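Local coordinates for putative cytoplasmic protein (Salmonella typhimurium, PDB 2GK3), which is of unknown function but forms hexamers and is probably related to class I glutamine amidotransferases, at residues E[63-68]-E[93-98]; E[106-111]-E[140-145]; E[17-22]-E[59-64]; E[128-133]-E[148-153]. All coordinates share one frame; numbering follows the deposited sequence.

Contact 1: residues E[63-68]-E[93-98]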
# COMPACT_ATOMS: atom_id res chain seq x y z
N THR E 63 -13.90 14.63 -7.67
CA THR E 63 -14.66 15.29 -8.73
C THR E 63 -13.83 16.32 -9.51
O THR E 63 -14.12 16.59 -10.67
CB THR E 63 -15.93 15.96 -8.14
OG1 THR E 63 -16.67 14.99 -7.40
CG2 THR E 63 -16.82 16.54 -9.22
N VAL E 64 -12.82 16.91 -8.88
CA VAL E 64 -11.86 17.75 -9.59
C VAL E 64 -11.09 16.90 -10.63
O VAL E 64 -10.87 17.36 -11.75
CB VAL E 64 -10.88 18.47 -8.62
CG1 VAL E 64 -9.73 19.19 -9.37
CG2 VAL E 64 -11.63 19.44 -7.72
N GLN E 65 -10.71 15.68 -10.24
CA GLN E 65 -10.00 14.72 -11.11
C GLN E 65 -10.77 14.33 -12.37
O GLN E 65 -10.20 14.31 -13.45
CB GLN E 65 -9.65 13.43 -10.34
CG GLN E 65 -8.72 13.58 -9.16
CD GLN E 65 -8.07 12.25 -8.76
OE1 GLN E 65 -8.75 11.30 -8.35
NE2 GLN E 65 -6.74 12.18 -8.86
N ILE E 66 -12.06 14.02 -12.21
CA ILE E 66 -12.98 13.60 -13.28
C ILE E 66 -13.56 14.75 -14.10
O ILE E 66 -13.79 14.61 -15.31
CB ILE E 66 -14.28 12.95 -12.68
CG1 ILE E 66 -14.05 11.63 -11.98
CG2 ILE E 66 -15.38 12.77 -13.76
CD1 ILE E 66 -15.40 11.12 -11.40
N ALA E 67 -13.87 15.86 -13.43
CA ALA E 67 -14.89 16.79 -13.93
C ALA E 67 -14.73 18.23 -13.50
O ALA E 67 -15.73 18.95 -13.37
CB ALA E 67 -16.29 16.30 -13.51
N PHE E 68 -13.49 18.67 -13.29
CA PHE E 68 -13.27 20.09 -13.04
C PHE E 68 -13.67 20.90 -14.28
O PHE E 68 -13.32 20.52 -15.39
CB PHE E 68 -11.83 20.41 -12.61
CG PHE E 68 -11.66 21.81 -12.15
CD1 PHE E 68 -11.99 22.16 -10.85
CD2 PHE E 68 -11.29 22.81 -13.04
CE1 PHE E 68 -11.89 23.50 -10.43
CE2 PHE E 68 -11.20 24.13 -12.64
CZ PHE E 68 -11.49 24.48 -11.34
N LEU E 93 -3.10 17.83 -12.32
CA LEU E 93 -2.91 16.47 -12.85
C LEU E 93 -4.22 15.69 -12.82
O LEU E 93 -4.28 14.57 -12.27
CB LEU E 93 -1.83 15.72 -12.05
CG LEU E 93 -0.46 16.39 -11.91
CD1 LEU E 93 0.45 15.59 -11.00
CD2 LEU E 93 0.15 16.57 -13.30
N GLN E 94 -5.26 16.29 -13.40
CA GLN E 94 -6.53 15.61 -13.63
C GLN E 94 -6.30 14.34 -14.48
O GLN E 94 -5.30 14.20 -15.19
CB GLN E 94 -7.52 16.55 -14.31
CG GLN E 94 -7.90 17.77 -13.49
CD GLN E 94 -8.58 18.88 -14.32
OE1 GLN E 94 -9.40 18.60 -15.20
NE2 GLN E 94 -8.24 20.13 -14.04
N ASN E 95 -7.22 13.40 -14.35
CA ASN E 95 -7.15 12.08 -14.97
C ASN E 95 -6.86 12.07 -16.49
O ASN E 95 -6.07 11.25 -16.96
CB ASN E 95 -8.43 11.30 -14.63
CG ASN E 95 -8.44 10.83 -13.21
OD1 ASN E 95 -7.52 11.12 -12.44
ND2 ASN E 95 -9.47 10.08 -12.84
N GLU E 96 -7.48 12.99 -17.23
CA GLU E 96 -7.24 13.11 -18.67
C GLU E 96 -5.81 13.56 -18.99
O GLU E 96 -5.24 13.19 -20.01
CB GLU E 96 -8.26 14.06 -19.32
CG GLU E 96 -9.63 13.45 -19.57
CD GLU E 96 -10.66 14.50 -20.00
OE1 GLU E 96 -10.52 15.10 -21.09
OE2 GLU E 96 -11.63 14.74 -19.22
N THR E 97 -5.23 14.35 -18.10
CA THR E 97 -3.85 14.78 -18.24
C THR E 97 -2.89 13.64 -17.92
O THR E 97 -2.00 13.33 -18.70
CB THR E 97 -3.57 15.98 -17.29
OG1 THR E 97 -4.35 17.10 -17.71
CG2 THR E 97 -2.09 16.34 -17.26
N PHE E 98 -3.06 13.04 -16.75
CA PHE E 98 -2.02 12.15 -16.23
C PHE E 98 -2.11 10.74 -16.80
O PHE E 98 -1.09 10.07 -16.94
CB PHE E 98 -2.01 12.15 -14.69
CG PHE E 98 -0.79 11.47 -14.09
CD1 PHE E 98 0.45 12.11 -14.05
CD2 PHE E 98 -0.89 10.19 -13.52
CE1 PHE E 98 1.57 11.49 -13.49
CE2 PHE E 98 0.22 9.56 -12.95
CZ PHE E 98 1.46 10.21 -12.94
O HOH W 1 -11.33 16.78 -14.61
O HOH W 2 -6.00 14.91 -10.09
O HOH W 3 -9.90 14.34 -16.18
O HOH W 4 -10.75 20.43 -16.54
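Gln65 and Asn95 meet where the C-terminal part of helix 61-67 abuts the short helix 95-98, whose N-cap is Gln94; the first-turn amides of Asn95 and Glu96 both turn to Gln65 O. Asn95 N donates directly to Gln65 O at 3.2 Å, with an N-H...O angle of 154°. The same oxygen accepts from a water that is itself bound by Glu96 N, so two successive amides serve one carbonyl, one directly and one through solvent. Gln94 runs its extended chain past the Val64 and Gln65 carbonyls. Its CG lies 3.5 Å from Val64 O, and its NE2 stands 3.9 Å from Phe68 CB, the amide plane turned 57° from the ring. The amide ends of Gln94 are used differently: NE2 is hydrogen-bonded to Phe91 O, while Gln94 OE1 accepts at 2.6 Å from a water that also donates to Phe68 O. Beside the direct bond, Asn95 OD1 comes 3.8 Å from Gln65 CB, and the two amides are inclined by 61°. The Gln65 amide is hydrogen-bonded at both its ends to the second subunit, through Ser36 O and Tyr38 N of that chain. Another water accepts from Gln65 NE2 at 3.1 Å and donates to Leu93 O at 2.8 Å.

Contact 2: residues E[106-111]-E[140-145]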
# COMPACT_ATOMS: atom_id res chain seq x y z
N ASN E 106 -5.63 24.51 -17.85
CA ASN E 106 -4.98 24.50 -16.53
C ASN E 106 -5.92 25.04 -15.45
O ASN E 106 -6.29 26.21 -15.46
CB ASN E 106 -3.69 25.31 -16.61
CG ASN E 106 -2.84 25.21 -15.36
OD1 ASN E 106 -3.35 25.31 -14.24
ND2 ASN E 106 -1.54 25.04 -15.54
N ALA E 107 -6.32 24.17 -14.51
CA ALA E 107 -7.38 24.51 -13.53
C ALA E 107 -6.96 25.67 -12.65
O ALA E 107 -7.79 26.48 -12.21
CB ALA E 107 -7.75 23.30 -12.69
N LEU E 108 -5.66 25.75 -12.39
CA LEU E 108 -5.15 26.81 -11.51
C LEU E 108 -5.07 28.14 -12.27
O LEU E 108 -5.30 29.21 -11.67
CB LEU E 108 -3.82 26.39 -10.88
CG LEU E 108 -3.80 25.20 -9.89
CD1 LEU E 108 -2.39 25.03 -9.32
CD2 LEU E 108 -4.80 25.38 -8.74
N GLU E 109 -4.75 28.08 -13.57
CA GLU E 109 -4.90 29.27 -14.43
C GLU E 109 -6.36 29.75 -14.44
O GLU E 109 -6.61 30.94 -14.26
CB GLU E 109 -4.38 29.05 -15.85
CG GLU E 109 -2.88 28.75 -15.94
CD GLU E 109 -1.95 29.97 -15.76
OE1 GLU E 109 -2.42 31.10 -15.58
OE2 GLU E 109 -0.72 29.78 -15.79
N SER E 110 -7.31 28.82 -14.58
CA SER E 110 -8.75 29.15 -14.61
C SER E 110 -9.14 29.88 -13.35
O SER E 110 -9.76 30.95 -13.41
CB SER E 110 -9.60 27.89 -14.76
OG SER E 110 -9.34 27.25 -15.99
N ILE E 111 -8.75 29.31 -12.21
CA ILE E 111 -9.01 29.91 -10.90
C ILE E 111 -8.38 31.30 -10.80
O ILE E 111 -9.02 32.23 -10.31
CB ILE E 111 -8.61 28.98 -9.72
CG1 ILE E 111 -9.54 27.76 -9.70
CG2 ILE E 111 -8.64 29.74 -8.39
CD1 ILE E 111 -9.07 26.60 -8.82
N LYS E 140 3.18 26.68 -3.41
CA LYS E 140 4.16 27.76 -3.61
C LYS E 140 4.84 27.67 -4.97
O LYS E 140 5.25 28.68 -5.54
CB LYS E 140 5.22 27.71 -2.51
CG LYS E 140 6.25 28.80 -2.67
CD LYS E 140 7.20 28.88 -1.50
CE LYS E 140 7.83 30.28 -1.48
NZ LYS E 140 8.76 30.44 -0.36
N ASN E 141 4.92 26.45 -5.49
CA ASN E 141 5.55 26.15 -6.75
C ASN E 141 4.54 26.06 -7.89
O ASN E 141 4.80 25.44 -8.92
CB ASN E 141 6.36 24.88 -6.58
CG ASN E 141 7.48 25.05 -5.55
OD1 ASN E 141 8.20 26.05 -5.59
ND2 ASN E 141 7.60 24.10 -4.61
N THR E 142 3.39 26.72 -7.70
CA THR E 142 2.32 26.73 -8.70
C THR E 142 1.94 28.15 -9.06
O THR E 142 2.27 29.09 -8.32
CB THR E 142 1.02 26.01 -8.19
OG1 THR E 142 0.39 26.82 -7.19
CG2 THR E 142 1.32 24.60 -7.64
N VAL E 143 1.22 28.31 -10.17
CA VAL E 143 0.78 29.63 -10.63
C VAL E 143 -0.24 30.31 -9.70
O VAL E 143 -0.63 31.46 -9.92
CB VAL E 143 0.27 29.58 -12.08
CG1 VAL E 143 1.45 29.21 -13.03
CG2 VAL E 143 -0.85 28.57 -12.23
N LEU E 144 -0.65 29.59 -8.65
CA LEU E 144 -1.60 30.14 -7.69
C LEU E 144 -0.93 30.92 -6.54
O LEU E 144 -1.58 31.72 -5.88
CB LEU E 144 -2.48 29.01 -7.11
CG LEU E 144 -3.87 29.40 -6.59
CD1 LEU E 144 -4.76 29.96 -7.73
CD2 LEU E 144 -4.58 28.22 -5.87
N ALA E 145 0.35 30.67 -6.28
CA ALA E 145 1.08 31.37 -5.21
C ALA E 145 0.92 32.91 -5.29
O ALA E 145 0.62 33.56 -4.29
CB ALA E 145 2.57 30.94 -5.18
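Leu108 has CG opposite its own carbonyl carbon (chi1 -66°), which carries its methyls across to Thr142 and Leu144, while Thr142 holds OG1 between the backbone N and the carbonyl carbon (chi1 71°), turned to Leu144 N. The contact sets the first turns of helix 107-116 against a type I beta turn, Thr142 to Ala145, whose start is also an ST turn: Thr142 OG1 accepts from Leu144 N at 3.3 Å, and takes part in a further bond with Tyr139 O. Leu108 fills the middle with its two methyls parted. CD1 touches Thr142 CB at 3.7 Å, the two side chains crossing nearly at right angles, and CD2 meets Leu144 CD2 at 4.0 Å. The other branch of Leu144 goes to the next turn of the helix, where CD1 lies 3.9 Å from Ile111 CG2. Both methyls of Val143 lie against Glu109 OE2, CG1 at 3.6 Å, in van der Waals contact, and CG2 also rests 3.9 Å from Leu108 CB; Glu109 OE1 is salt-bridged to Lys112. At the N-terminus, Asn106 caps the helix. Its OD1 accepts twice, from Leu108 N in the carbonyl plane by a more bent bond, and from Glu109 N above that plane, the latter at 3.2 Å with an N-H...O angle of 163°.

Contact 3: residues E[17-22]-E[59-64]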
# COMPACT_ATOMS: atom_id res chain seq x y z
N GLY E 17 -12.89 20.38 -2.06
CA GLY E 17 -11.94 19.59 -1.29
C GLY E 17 -12.58 18.87 -0.15
O GLY E 17 -13.69 18.39 -0.28
N GLU E 18 -11.87 18.78 0.97
CA GLU E 18 -12.42 18.20 2.22
C GLU E 18 -13.02 16.80 2.07
O GLU E 18 -14.02 16.47 2.70
CB GLU E 18 -13.40 19.18 2.89
CG GLU E 18 -12.74 20.35 3.59
CD GLU E 18 -11.91 19.93 4.80
OE1 GLU E 18 -12.16 18.85 5.39
OE2 GLU E 18 -11.00 20.70 5.18
N SER E 19 -12.38 15.98 1.25
CA SER E 19 -12.74 14.57 1.13
C SER E 19 -11.50 13.72 0.95
O SER E 19 -10.48 14.19 0.47
CB SER E 19 -13.70 14.37 -0.04
OG SER E 19 -13.09 14.74 -1.25
N TRP E 20 -11.60 12.46 1.35
CA TRP E 20 -10.49 11.54 1.24
C TRP E 20 -10.95 10.08 1.20
O TRP E 20 -12.06 9.76 1.62
CB TRP E 20 -9.46 11.77 2.36
CG TRP E 20 -10.08 11.72 3.71
CD1 TRP E 20 -10.35 10.60 4.43
CD2 TRP E 20 -10.51 12.83 4.50
NE1 TRP E 20 -10.92 10.94 5.63
CE2 TRP E 20 -11.04 12.31 5.70
CE3 TRP E 20 -10.51 14.22 4.32
CZ2 TRP E 20 -11.56 13.12 6.71
CZ3 TRP E 20 -11.02 15.02 5.31
CH2 TRP E 20 -11.54 14.47 6.49
N HIS E 21 -10.05 9.20 0.73
CA HIS E 21 -10.30 7.77 0.58
C HIS E 21 -9.17 6.99 1.28
O HIS E 21 -8.09 6.81 0.70
CB HIS E 21 -10.28 7.38 -0.92
CG HIS E 21 -11.53 7.70 -1.68
ND1 HIS E 21 -11.70 8.87 -2.40
CD2 HIS E 21 -12.66 6.98 -1.88
CE1 HIS E 21 -12.88 8.87 -2.98
NE2 HIS E 21 -13.49 7.73 -2.69
N ILE E 22 -9.39 6.54 2.52
CA ILE E 22 -8.34 5.80 3.24
C ILE E 22 -8.35 4.35 2.81
O ILE E 22 -9.39 3.71 2.79
CB ILE E 22 -8.42 5.87 4.79
CG1 ILE E 22 -8.42 7.31 5.32
CG2 ILE E 22 -7.26 5.12 5.43
CD1 ILE E 22 -9.80 7.80 5.67
N MSE E 59 -17.69 20.20 -4.23
CA MSE E 59 -16.89 19.45 -5.17
C MSE E 59 -15.78 18.73 -4.42
O MSE E 59 -14.71 19.31 -4.17
CB MSE E 59 -16.34 20.36 -6.26
CG MSE E 59 -15.61 19.61 -7.36
SE MSE E 59 -14.85 20.79 -8.71
CE MSE E 59 -16.50 21.37 -9.58
N PRO E 60 -16.02 17.45 -4.04
CA PRO E 60 -14.96 16.67 -3.40
C PRO E 60 -13.75 16.56 -4.32
O PRO E 60 -13.88 16.70 -5.54
CB PRO E 60 -15.60 15.30 -3.21
CG PRO E 60 -17.08 15.49 -3.37
CD PRO E 60 -17.28 16.70 -4.21
N ALA E 61 -12.58 16.30 -3.74
CA ALA E 61 -11.34 16.09 -4.51
C ALA E 61 -11.48 15.17 -5.74
O ALA E 61 -11.01 15.53 -6.83
CB ALA E 61 -10.24 15.59 -3.60
N HIS E 62 -12.12 14.01 -5.59
CA HIS E 62 -12.27 13.08 -6.73
C HIS E 62 -12.98 13.72 -7.93
O HIS E 62 -12.64 13.42 -9.07
CB HIS E 62 -12.86 11.70 -6.35
CG HIS E 62 -14.22 11.74 -5.73
ND1 HIS E 62 -14.44 11.50 -4.39
CD2 HIS E 62 -15.44 11.98 -6.27
CE1 HIS E 62 -15.72 11.60 -4.12
NE2 HIS E 62 -16.35 11.90 -5.24
N THR E 63 -13.90 14.63 -7.67
CA THR E 63 -14.66 15.29 -8.73
C THR E 63 -13.83 16.32 -9.51
O THR E 63 -14.12 16.59 -10.67
CB THR E 63 -15.93 15.96 -8.14
OG1 THR E 63 -16.67 14.99 -7.40
CG2 THR E 63 -16.82 16.54 -9.22
N VAL E 64 -12.82 16.91 -8.88
CA VAL E 64 -11.86 17.75 -9.59
C VAL E 64 -11.09 16.90 -10.63
O VAL E 64 -10.87 17.36 -11.75
CB VAL E 64 -10.88 18.47 -8.62
CG1 VAL E 64 -9.73 19.19 -9.37
CG2 VAL E 64 -11.63 19.44 -7.72
O HOH W 5 -12.13 12.84 -2.81
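Ser19 points its hydroxyl across to the start of helix 61-67. Standing between its own backbone N and carbonyl carbon (chi1 62°), OG accepts from Ala61 N at 3.0 Å, a somewhat bent bond of 135°, and lies 3.2 Å from Pro60 CB. Pro60 CB in turn lies over one face of the His62 ring, toward its rim. On the strand side, His21 was modelled in two conformers, so its contacts are tentative; in the one described, His62 ND1 sits in the plane of the His21 ring at its edge, 3.4 Å from His21 CE1. The rings are oblique, their planes 59° apart, and the side chains cross at roughly a right angle. A water joins the pieces, contacting Ser19 OG at 2.6 Å and His62 ND1 at 3.1 Å while accepting from His62 N. Earlier in both segments, Gly17 N donates to Met59 O at 3.0 Å. Both histidines also reach the second subunit, where His21, in this conformer, stacks on its counterpart, and His21 and Ile22 pair in an antiparallel ladder with the fourth subunit. The arrangement is that of a parallel strand pair, 12-28 and 55-59, parting: one strand leads into helix 61-67, the other runs on into the hexamer interface.

Contact 4: residues E[128-133]-E[148-153]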
# COMPACT_ATOMS: atom_id res chain seq x y z
N LEU E 128 -3.21 19.13 3.32
CA LEU E 128 -3.17 19.28 1.84
C LEU E 128 -3.53 20.67 1.35
O LEU E 128 -4.05 20.86 0.26
CB LEU E 128 -3.91 18.13 1.10
CG LEU E 128 -2.72 17.16 1.13
CD1 LEU E 128 -2.86 15.92 2.00
CD2 LEU E 128 -1.95 16.92 -0.18
N SER E 129 -3.25 21.64 2.22
CA SER E 129 -3.34 23.05 1.89
C SER E 129 -1.94 23.70 1.99
O SER E 129 -1.04 23.15 2.65
CB SER E 129 -4.30 23.74 2.85
OG SER E 129 -5.66 23.40 2.59
N PHE E 130 -1.78 24.85 1.35
CA PHE E 130 -0.54 25.64 1.35
C PHE E 130 0.64 24.76 0.95
O PHE E 130 0.68 24.26 -0.19
CB PHE E 130 -0.37 26.39 2.69
CG PHE E 130 -1.50 27.36 2.96
CD1 PHE E 130 -1.65 28.50 2.17
CD2 PHE E 130 -2.45 27.09 3.95
CE1 PHE E 130 -2.74 29.39 2.39
CE2 PHE E 130 -3.53 27.96 4.18
CZ PHE E 130 -3.69 29.10 3.40
N MSE E 131 1.60 24.54 1.85
CA MSE E 131 2.60 23.50 1.55
C MSE E 131 2.16 22.19 2.17
O MSE E 131 2.18 21.16 1.52
CB MSE E 131 4.03 23.90 2.00
CG MSE E 131 4.62 25.00 1.17
SE MSE E 131 4.86 24.42 -0.73
CE MSE E 131 6.84 24.36 -0.71
N GLY E 132 1.76 22.24 3.44
CA GLY E 132 1.21 21.10 4.14
C GLY E 132 2.18 20.00 4.51
O GLY E 132 3.41 20.19 4.49
N ILE E 133 1.63 18.84 4.84
CA ILE E 133 2.44 17.71 5.30
C ILE E 133 3.40 17.23 4.21
O ILE E 133 3.00 16.99 3.06
CB ILE E 133 1.60 16.52 5.89
CG1 ILE E 133 2.55 15.55 6.64
CG2 ILE E 133 0.73 15.84 4.79
CD1 ILE E 133 1.90 14.56 7.55
N LEU E 148 -2.39 34.42 -3.81
CA LEU E 148 -2.70 34.37 -2.37
C LEU E 148 -2.10 35.54 -1.61
O LEU E 148 -1.05 36.05 -2.01
CB LEU E 148 -2.28 33.02 -1.75
CG LEU E 148 -2.80 31.76 -2.47
CD1 LEU E 148 -2.16 30.52 -1.88
CD2 LEU E 148 -4.36 31.64 -2.50
N PRO E 149 -2.76 36.00 -0.53
CA PRO E 149 -2.23 37.16 0.20
C PRO E 149 -1.16 36.79 1.24
O PRO E 149 -0.86 37.59 2.14
CB PRO E 149 -3.48 37.73 0.87
CG PRO E 149 -4.30 36.54 1.15
CD PRO E 149 -4.04 35.55 0.04
N VAL E 150 -0.62 35.58 1.14
CA VAL E 150 0.47 35.13 2.01
C VAL E 150 1.63 34.56 1.18
O VAL E 150 1.45 34.17 0.02
CB VAL E 150 -0.00 34.08 3.08
CG1 VAL E 150 -1.07 34.66 3.99
CG2 VAL E 150 -0.48 32.75 2.42
N ILE E 151 2.81 34.52 1.78
CA ILE E 151 3.97 33.87 1.14
C ILE E 151 4.22 32.61 1.95
O ILE E 151 4.23 32.67 3.17
CB ILE E 151 5.20 34.81 1.11
CG1 ILE E 151 4.97 35.96 0.12
CG2 ILE E 151 6.49 34.05 0.75
CD1 ILE E 151 5.78 37.20 0.44
N MSE E 152 4.35 31.48 1.28
CA MSE E 152 4.48 30.20 1.95
C MSE E 152 5.93 29.87 2.33
O MSE E 152 6.86 30.54 1.89
CB MSE E 152 3.91 29.10 1.05
CG MSE E 152 2.43 28.77 1.31
SE MSE E 152 1.61 28.11 -0.29
CE MSE E 152 2.54 26.51 -0.45
N LEU E 153 6.10 28.81 3.12
CA LEU E 153 7.45 28.29 3.42
C LEU E 153 7.97 27.43 2.26
O LEU E 153 7.23 27.13 1.33
CB LEU E 153 7.47 27.51 4.75
CG LEU E 153 6.89 28.18 6.00
CD1 LEU E 153 7.10 27.30 7.25
CD2 LEU E 153 7.47 29.58 6.25
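Met152, modelled as selenomethionine, reaches from segment 148-153 toward the loop residues Phe130 and Met131. Its CB passes 4.2 Å from Met131 CG. The next atom, Met152 CG, rests on Phe130 CB at 3.9 Å, and the chain runs on nearly extended (chi2 152°) to bring SE within 3.7 Å of Phe130 CA. Selenium also lies beside the aromatic ring, 5.5 Å from the Phe130 centroid and 90° off its normal, thus squarely at the edge. The terminal methyl is placed too close to the backbone of Phe130 and to Met131, so its exact position is doubtful. Phe130 itself has CG opposite its carbonyl carbon (chi1 -61°), and the ring extends to the strand, with CE1 4.0 Å from Val150 CG2 and a looser approach to Leu148 CD1. Met131, also selenomethionine, is bent at its second and third torsions, and its CE packs against Leu153 O at 3.5 Å. Asp157 accepts from the amides of Met131 and Gly132, while Met123 and Cys222, from strands 120-124 and 218-223, pack against the Phe130 side chain. The arrangement includes a Met-aromatic contact, with selenium at the edge of the phenylalanine ring, within apolar packing that joins the loop after strand 120-124 to strand 150-151.

In the fold
The four contacts form a chain of neighbours. Contacts 1 and 3, with centres about 12 Å apart, share Thr63 and Val64, so helix 61-67 faces the strand 12-28 at its start and helix 95-98 near its end; Phe68 CD1 also packs on Met59 SE at 3.8 Å. Contact 1 passes to contact 2 through Phe68 CE2, 3.6 Å from Ala107 CB. Contacts 2 and 4 interleave along the sequence and meet where Lys140 NZ lies 2.9 Å from Met152 O, a probable hydrogen bond. Contacts 1 and 4 do not touch, their centres about 22 Å apart. Contacts 1, 3 and 4 all reach the fourth subunit of the hexamer, and contacts 1 and 2 both touch the third.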